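Pngf-ii (Elizabethkingia meningoseptica, PDB 4R4X) probably acts as a peptide:N-glycosidase, a hydrolase that releases N-linked glycans from glycoproteins by cutting them from their asparagine side chains. Local coordinates at residues A[4-9]-A[146-151]; A[81-86]-A[125-130]; A[114-119]-A[134-139]. One frame throughout, in Å; residues are numbered along the deposited sequence.

Interaction 1: residues A[4-9]-A[146-151]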
# COMPACT_ATOMS: atom_id res chain seq x y z
N TYR A 4 27.54 30.69 20.11
CA TYR A 4 27.16 31.52 18.96
C TYR A 4 26.00 30.92 18.20
O TYR A 4 25.85 29.71 18.12
CB TYR A 4 28.32 31.68 17.98
CG TYR A 4 29.54 32.31 18.58
CD1 TYR A 4 30.49 31.54 19.20
CD2 TYR A 4 29.73 33.69 18.52
CE1 TYR A 4 31.62 32.10 19.76
CE2 TYR A 4 30.87 34.28 19.08
CZ TYR A 4 31.80 33.47 19.70
OH TYR A 4 32.93 33.99 20.28
N GLU A 5 25.20 31.78 17.60
CA GLU A 5 24.09 31.38 16.76
C GLU A 5 24.35 31.89 15.37
O GLU A 5 24.50 33.10 15.19
CB GLU A 5 22.80 31.99 17.30
CG GLU A 5 21.58 31.80 16.43
CD GLU A 5 20.30 31.83 17.26
OE1 GLU A 5 20.39 31.97 18.51
OE2 GLU A 5 19.21 31.73 16.67
N ILE A 6 24.42 30.99 14.40
CA ILE A 6 24.65 31.36 13.02
C ILE A 6 23.43 31.04 12.17
O ILE A 6 22.90 29.92 12.22
CB ILE A 6 25.86 30.61 12.42
CG1 ILE A 6 27.11 30.82 13.31
CG2 ILE A 6 26.11 31.08 10.99
CD1 ILE A 6 27.28 29.80 14.41
N THR A 7 22.98 32.04 11.42
CA THR A 7 21.80 31.94 10.61
C THR A 7 22.19 31.98 9.16
O THR A 7 23.01 32.79 8.77
CB THR A 7 20.85 33.11 10.90
OG1 THR A 7 20.59 33.14 12.32
CG2 THR A 7 19.55 32.95 10.11
N TYR A 8 21.60 31.09 8.37
CA TYR A 8 22.02 30.89 6.99
C TYR A 8 20.93 31.20 5.99
O TYR A 8 19.73 31.18 6.32
CB TYR A 8 22.46 29.44 6.76
CG TYR A 8 23.68 29.01 7.54
CD1 TYR A 8 23.55 28.46 8.80
CD2 TYR A 8 24.96 29.15 7.01
CE1 TYR A 8 24.66 28.06 9.53
CE2 TYR A 8 26.08 28.76 7.74
CZ TYR A 8 25.93 28.21 8.99
OH TYR A 8 27.03 27.81 9.72
N GLN A 9 21.35 31.44 4.76
CA GLN A 9 20.46 31.78 3.66
C GLN A 9 20.80 30.96 2.41
O GLN A 9 21.96 30.94 1.98
CB GLN A 9 20.60 33.27 3.35
CG GLN A 9 19.68 33.77 2.24
CD GLN A 9 19.85 35.26 1.99
OE1 GLN A 9 18.99 36.06 2.36
NE2 GLN A 9 20.97 35.64 1.39
N VAL A 146 24.60 27.91 0.27
CA VAL A 146 24.05 28.19 1.60
C VAL A 146 25.11 29.07 2.26
O VAL A 146 26.25 28.65 2.37
CB VAL A 146 23.83 26.90 2.42
CG1 VAL A 146 23.23 27.21 3.79
CG2 VAL A 146 22.93 25.93 1.67
N GLU A 147 24.74 30.29 2.66
CA GLU A 147 25.71 31.23 3.23
C GLU A 147 25.19 31.89 4.51
O GLU A 147 24.02 32.24 4.61
CB GLU A 147 26.11 32.28 2.17
CG GLU A 147 27.02 33.39 2.68
CD GLU A 147 27.72 34.17 1.55
OE1 GLU A 147 27.33 34.01 0.37
OE2 GLU A 147 28.65 34.93 1.86
N ALA A 148 26.06 32.05 5.50
CA ALA A 148 25.71 32.73 6.75
C ALA A 148 25.36 34.21 6.48
O ALA A 148 26.01 34.86 5.66
CB ALA A 148 26.85 32.63 7.74
N THR A 149 24.30 34.70 7.13
CA THR A 149 23.90 36.11 7.09
C THR A 149 24.14 36.81 8.43
O THR A 149 24.22 38.03 8.48
CB THR A 149 22.41 36.24 6.73
OG1 THR A 149 21.67 35.31 7.49
CG2 THR A 149 22.19 35.94 5.27
N SER A 150 24.25 36.05 9.52
CA SER A 150 24.62 36.63 10.81
C SER A 150 25.26 35.60 11.70
O SER A 150 24.94 34.42 11.61
CB SER A 150 23.40 37.25 11.51
OG SER A 150 22.39 36.29 11.68
N VAL A 151 26.18 36.07 12.53
CA VAL A 151 26.82 35.30 13.57
C VAL A 151 26.68 36.15 14.84
O VAL A 151 27.24 37.24 14.91
CB VAL A 151 28.31 35.04 13.27
CG1 VAL A 151 28.98 34.30 14.42
CG2 VAL A 151 28.45 34.27 11.96
O HOH W 1 22.50 34.37 13.89
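The carbonyl oxygen of Thr7 is gripped chiefly by Thr149. The backbone bond is short and straight, 2.8 Å from Thr149 N to Thr7 O with 171° at the hydrogen, and the donor lies almost in line with the carbonyl. Thr149 OG1 is 3.1 Å from Thr7 O as well, its chi1 of 45° setting the hydroxyl between its own backbone N and carbonyl carbon; it can donate there, but this is not settled, since its one proton has another possible acceptor. The CA-H of Ala148 also points at Thr7 O.

The neighbouring backbone bonds show what happens to the register. Thr7 N donates to Ser150 O, while Gln9 and Glu147 exchange a reciprocal pair, with 2.8 Å from Gln9 N to Glu147 O. Thr149 and Ser150 therefore both face Thr7, and the pairing resumes one residue out of step at Tyr8 and Ala148.

On the face carrying Ile6, Tyr8, Ala148 and Val151, the contact is apolar. Ala148 CB touches two larger groups, 3.7 Å from Ile6 CG2 and 3.9 Å from Tyr8 CE2, which approach it from the same side, and Ile6 CG1 lies alongside Val151 CG2, both side chains pointing the same way. The face of Thr7 and Ser150 is polar: a water donates to Glu5 O at 2.7 Å and is also hydrogen-bonded to Thr7 OG1 and Ser150 OG, tying the two hydroxyls together. Farther along, Thr149 CG2 meets Gln9 CB at 3.7 Å, the two side chains crossing nearly at right angles.

Two residues opposite one make this a classic beta bulge, placed at the corner at Thr149, where strand 144-154 turns against strand 3-12.

Interaction 2: residues A[81-86]-A[125-130]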
# COMPACT_ATOMS: atom_id res chain seq x y z
N ALA A 81 35.22 11.78 10.98
CA ALA A 81 36.51 11.21 10.56
C ALA A 81 36.49 10.69 9.12
O ALA A 81 37.49 10.79 8.42
CB ALA A 81 36.92 10.09 11.53
N LYS A 82 35.34 10.19 8.65
CA LYS A 82 35.22 9.67 7.29
C LYS A 82 35.15 10.71 6.18
O LYS A 82 35.31 10.36 5.02
CB LYS A 82 34.03 8.73 7.18
CG LYS A 82 34.22 7.42 7.94
CD LYS A 82 32.93 6.62 7.98
CE LYS A 82 33.12 5.34 8.78
NZ LYS A 82 31.83 4.66 9.00
N GLN A 83 34.88 11.97 6.50
CA GLN A 83 34.74 12.99 5.45
C GLN A 83 36.12 13.19 4.85
O GLN A 83 37.08 13.25 5.60
CB GLN A 83 34.20 14.31 6.03
CG GLN A 83 32.82 14.13 6.64
CD GLN A 83 32.17 15.42 7.10
OE1 GLN A 83 32.78 16.50 7.10
NE2 GLN A 83 30.90 15.31 7.49
N GLU A 84 36.20 13.28 3.54
CA GLU A 84 37.45 13.49 2.82
C GLU A 84 37.42 14.83 2.11
O GLU A 84 36.64 15.02 1.19
CB GLU A 84 37.64 12.43 1.74
CG GLU A 84 38.07 11.07 2.26
CD GLU A 84 38.46 10.14 1.11
OE1 GLU A 84 37.56 9.63 0.41
OE2 GLU A 84 39.67 9.94 0.91
N PHE A 85 38.30 15.75 2.53
CA PHE A 85 38.42 17.07 1.92
C PHE A 85 39.77 17.28 1.23
O PHE A 85 40.80 16.81 1.71
CB PHE A 85 38.18 18.15 2.97
CG PHE A 85 36.73 18.35 3.28
CD1 PHE A 85 35.95 19.16 2.47
CD2 PHE A 85 36.14 17.70 4.36
CE1 PHE A 85 34.59 19.32 2.73
CE2 PHE A 85 34.79 17.86 4.62
CZ PHE A 85 34.02 18.66 3.81
N LYS A 86 39.74 17.97 0.10
CA LYS A 86 40.95 18.43 -0.58
C LYS A 86 41.16 19.91 -0.24
O LYS A 86 40.20 20.70 -0.33
CB LYS A 86 40.83 18.27 -2.10
CG LYS A 86 40.46 16.89 -2.62
CD LYS A 86 41.66 15.93 -2.69
CE LYS A 86 41.84 15.11 -1.41
NZ LYS A 86 40.72 14.16 -1.16
N PRO A 125 26.04 24.61 8.15
CA PRO A 125 24.63 24.45 7.75
C PRO A 125 24.26 23.03 7.36
O PRO A 125 23.08 22.75 7.08
CB PRO A 125 24.53 25.40 6.54
CG PRO A 125 25.88 25.30 5.92
CD PRO A 125 26.85 25.22 7.08
N SER A 126 25.24 22.13 7.31
CA SER A 126 25.01 20.70 7.04
C SER A 126 26.08 19.89 7.78
O SER A 126 26.95 20.45 8.42
CB SER A 126 25.07 20.41 5.53
OG SER A 126 26.41 20.46 5.05
N ILE A 127 26.02 18.58 7.70
CA ILE A 127 27.06 17.75 8.34
C ILE A 127 28.48 17.93 7.72
O ILE A 127 29.51 17.69 8.40
CB ILE A 127 26.65 16.27 8.28
CG1 ILE A 127 27.48 15.41 9.25
CG2 ILE A 127 26.75 15.76 6.84
CD1 ILE A 127 27.39 15.81 10.71
N LEU A 128 28.55 18.35 6.45
CA LEU A 128 29.83 18.42 5.74
C LEU A 128 30.72 19.52 6.26
O LEU A 128 30.30 20.67 6.40
CB LEU A 128 29.63 18.62 4.25
CG LEU A 128 28.91 17.47 3.54
CD1 LEU A 128 28.72 17.81 2.07
CD2 LEU A 128 29.65 16.16 3.72
N GLY A 129 31.96 19.16 6.59
CA GLY A 129 32.95 20.12 7.07
C GLY A 129 32.93 20.47 8.54
O GLY A 129 33.72 21.33 8.97
N GLN A 130 32.06 19.81 9.32
CA GLN A 130 31.86 20.14 10.73
C GLN A 130 33.09 19.93 11.59
O GLN A 130 33.15 20.46 12.68
CB GLN A 130 30.78 19.25 11.33
CG GLN A 130 29.38 19.56 10.85
CD GLN A 130 28.73 20.69 11.60
OE1 GLN A 130 29.13 21.05 12.72
NE2 GLN A 130 27.70 21.24 11.00
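An extended Gln83 side chain, with CG beside the backbone N (chi1 -62°) and CD carried straight onward (chi2 -174°), delivers its terminal amide to the backbone of 127-129. Phe85 turns its CG to the corresponding position, and its ring reaches the same loop next to that amide.

The amide is used at both ends. Gln83 OE1 accepts from Gly129 N at 2.8 Å, and Gln83 NE2 donates to Ile127 O at 2.9 Å. The second bond is almost perfectly straight at the hydrogen and Ile127 O lies in the amide plane of Gln83, yet the donor stands well above the carbonyl plane of Ile127. Two bonds to one backbone fix the rotation of the amide. Its OE1 also lies in the plane of the Phe85 ring, at the edge.

Phe85 adds packing: CZ comes within 3.5 Å of Gly129 N, approaching obliquely, and 4.4 Å from Leu128 CB. The ring is backed by Ala102, Thr104 and Val113, so it joins the loop to neighbouring strands.

The loop itself is braced from within. Gln130 NE2 donates to Ser126 O at 2.8 Å, with the oxygen close to the amide plane, while Gln130 OE1 is held by Arg55. Leu128 N makes a weak bond of 3.3 Å to Ser126 OG.

Residues 127-130 form a type II beta turn, closed by a weak bond of 3.4 Å from Gln130 N to Ile127 O. Gly129 takes its third position in the positive-phi conformation expected there, and Gln83, just after helix 79-82, is bonded to the backbone of this turn by both ends of its amide.

Interaction 3: residues A[114-119]-A[134-139]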
# COMPACT_ATOMS: atom_id res chain seq x y z
N TRP A 114 33.53 26.72 2.83
CA TRP A 114 34.32 27.82 3.33
C TRP A 114 34.13 27.91 4.84
O TRP A 114 32.99 28.02 5.29
CB TRP A 114 33.85 29.11 2.73
CG TRP A 114 34.11 29.27 1.31
CD1 TRP A 114 33.34 28.87 0.28
CD2 TRP A 114 35.22 29.97 0.74
NE1 TRP A 114 33.89 29.26 -0.92
CE2 TRP A 114 35.06 29.94 -0.66
CE3 TRP A 114 36.33 30.61 1.27
CZ2 TRP A 114 35.97 30.54 -1.53
CZ3 TRP A 114 37.26 31.20 0.39
CH2 TRP A 114 37.06 31.15 -1.00
N TYR A 115 35.22 27.87 5.59
CA TYR A 115 35.13 27.77 7.05
C TYR A 115 36.12 28.69 7.74
O TYR A 115 37.20 28.97 7.20
CB TYR A 115 35.38 26.33 7.50
CG TYR A 115 36.78 25.80 7.15
CD1 TYR A 115 37.03 25.23 5.90
CD2 TYR A 115 37.85 25.91 8.04
CE1 TYR A 115 38.29 24.76 5.57
CE2 TYR A 115 39.11 25.44 7.72
CZ TYR A 115 39.33 24.86 6.49
OH TYR A 115 40.59 24.39 6.15
N THR A 116 35.75 29.14 8.93
CA THR A 116 36.63 29.92 9.77
C THR A 116 37.01 29.20 11.06
O THR A 116 36.22 28.43 11.62
CB THR A 116 36.01 31.28 10.18
OG1 THR A 116 36.97 32.05 10.91
CG2 THR A 116 34.79 31.11 11.04
N ASN A 117 38.21 29.50 11.56
CA ASN A 117 38.57 29.08 12.90
C ASN A 117 38.77 30.24 13.85
O ASN A 117 39.26 30.06 14.97
CB ASN A 117 39.77 28.15 12.86
CG ASN A 117 39.36 26.74 12.48
OD1 ASN A 117 38.64 26.07 13.21
ND2 ASN A 117 39.78 26.31 11.32
N ASP A 118 38.29 31.41 13.44
CA ASP A 118 38.45 32.65 14.20
C ASP A 118 37.82 32.58 15.60
O ASP A 118 38.32 33.20 16.55
CB ASP A 118 37.84 33.84 13.45
CG ASP A 118 38.68 34.31 12.22
OD1 ASP A 118 39.59 33.58 11.76
OD2 ASP A 118 38.39 35.41 11.70
N LEU A 119 36.72 31.84 15.74
CA LEU A 119 35.95 31.84 16.97
C LEU A 119 36.19 30.62 17.85
O LEU A 119 35.52 30.47 18.88
CB LEU A 119 34.44 31.93 16.66
CG LEU A 119 33.94 33.18 15.95
CD1 LEU A 119 32.50 33.01 15.50
CD2 LEU A 119 34.07 34.41 16.82
N LEU A 134 34.18 26.40 11.65
CA LEU A 134 32.82 26.90 11.51
C LEU A 134 32.56 27.22 10.04
O LEU A 134 33.13 28.17 9.49
CB LEU A 134 32.60 28.14 12.39
CG LEU A 134 31.29 28.88 12.16
CD1 LEU A 134 30.07 27.98 12.43
CD2 LEU A 134 31.28 30.11 13.04
N VAL A 135 31.72 26.41 9.41
CA VAL A 135 31.41 26.54 8.00
C VAL A 135 30.46 27.70 7.81
O VAL A 135 29.34 27.67 8.33
CB VAL A 135 30.81 25.24 7.43
CG1 VAL A 135 30.39 25.42 5.98
CG2 VAL A 135 31.81 24.10 7.54
N LEU A 136 30.87 28.70 7.04
CA LEU A 136 30.04 29.88 6.79
C LEU A 136 29.41 29.93 5.40
O LEU A 136 28.54 30.76 5.15
CB LEU A 136 30.83 31.15 7.07
CG LEU A 136 31.28 31.32 8.52
CD1 LEU A 136 32.08 32.62 8.62
CD2 LEU A 136 30.08 31.33 9.48
N LYS A 137 29.84 29.06 4.50
CA LYS A 137 29.28 28.98 3.17
C LYS A 137 29.57 27.61 2.56
O LYS A 137 30.70 27.09 2.66
CB LYS A 137 29.91 30.05 2.28
CG LYS A 137 29.42 30.05 0.84
CD LYS A 137 29.94 31.31 0.15
CE LYS A 137 29.82 31.20 -1.36
NZ LYS A 137 30.45 32.41 -1.99
N THR A 138 28.54 27.02 1.93
CA THR A 138 28.71 25.82 1.10
C THR A 138 28.18 26.10 -0.30
O THR A 138 27.21 26.83 -0.48
CB THR A 138 27.96 24.61 1.66
OG1 THR A 138 26.55 24.88 1.65
CG2 THR A 138 28.42 24.32 3.08
N VAL A 139 28.83 25.51 -1.29
CA VAL A 139 28.42 25.63 -2.68
C VAL A 139 28.39 24.23 -3.27
O VAL A 139 29.41 23.52 -3.28
CB VAL A 139 29.38 26.49 -3.52
CG1 VAL A 139 28.80 26.72 -4.91
CG2 VAL A 139 29.65 27.81 -2.82
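Backbone hydrogen bonds between Trp114, Thr116 and strand 134-139 define the pairing. Trp114 N reaches Lys137 O at 2.9 Å. The Trp114 carbonyl oxygen is shared: Leu136 N bonds to it at 2.8 Å, whereas Lys137 N makes a weak bond of 3.4 Å. Beyond that point Thr116 and Leu134 exchange a sound pair, with 2.8 Å from Thr116 N to Leu134 O. CA-H contacts complete the ladder: Val135 CA points at Trp114 O and Tyr115 CA at Leu134 O.

The apolar contacts run along the face of Trp114, Thr116, Leu134 and Lys137. The extended aliphatic chain of Lys137 lies beside Trp114, its CG 4.1 Å from Trp114 CD1; Lys137 O lies at the ring edge in its plane, whereas the chain passes CD1 from out of that plane. Thr116 presents its methyl: chi1 of -175° turns OG1 anti to the backbone N and leaves CG2 facing strand 134-139, 3.9 Å from Leu136 CD1. Leu134 lies beside Thr116, pointing the same way, and its CD2 meets Leu119 CD1 at 4.0 Å. On the other face Tyr115 touches Val135 mainly through CB, since chi1 of 62° carries the ring away from that strand.

Polar side-chain bonds gather where strand 109-116 ends. Thr116 OG1 accepts from Asp118 N at 2.9 Å and is also hydrogen-bonded to Asn98 O, so both the turn and neighbouring strand 97-106 hold it.

Leu136 and Lys137 facing the single residue Trp114 form a classic beta bulge in an antiparallel pair, and the strand leaves this pairing through an ST turn at Thr116-Asp118.

Strand 134-140 connects interactions 1 and 3: it pairs with 109-116 in interaction 3 and, by its other edge, with 144-154 of interaction 1, where Ala148 N lies 2.8 Å from Leu136 O. The centres of these two contacts are about 10 Å apart, and Tyr8 OH reaches Val135 O at 2.7 Å. Interaction 2, centred about 12 Å from interaction 3 and 18 Å from interaction 1, packs on Val135 through Gly129 O and Pro125 CD; Pro125 CB also lies 3.5 Å from Val146 CG1. A zinc ion about 13 Å from the Gln130 side chain and about 14 Å from that of Glu5 is bound by Glu52 and Asp159, so the three contacts lie away from its ligands.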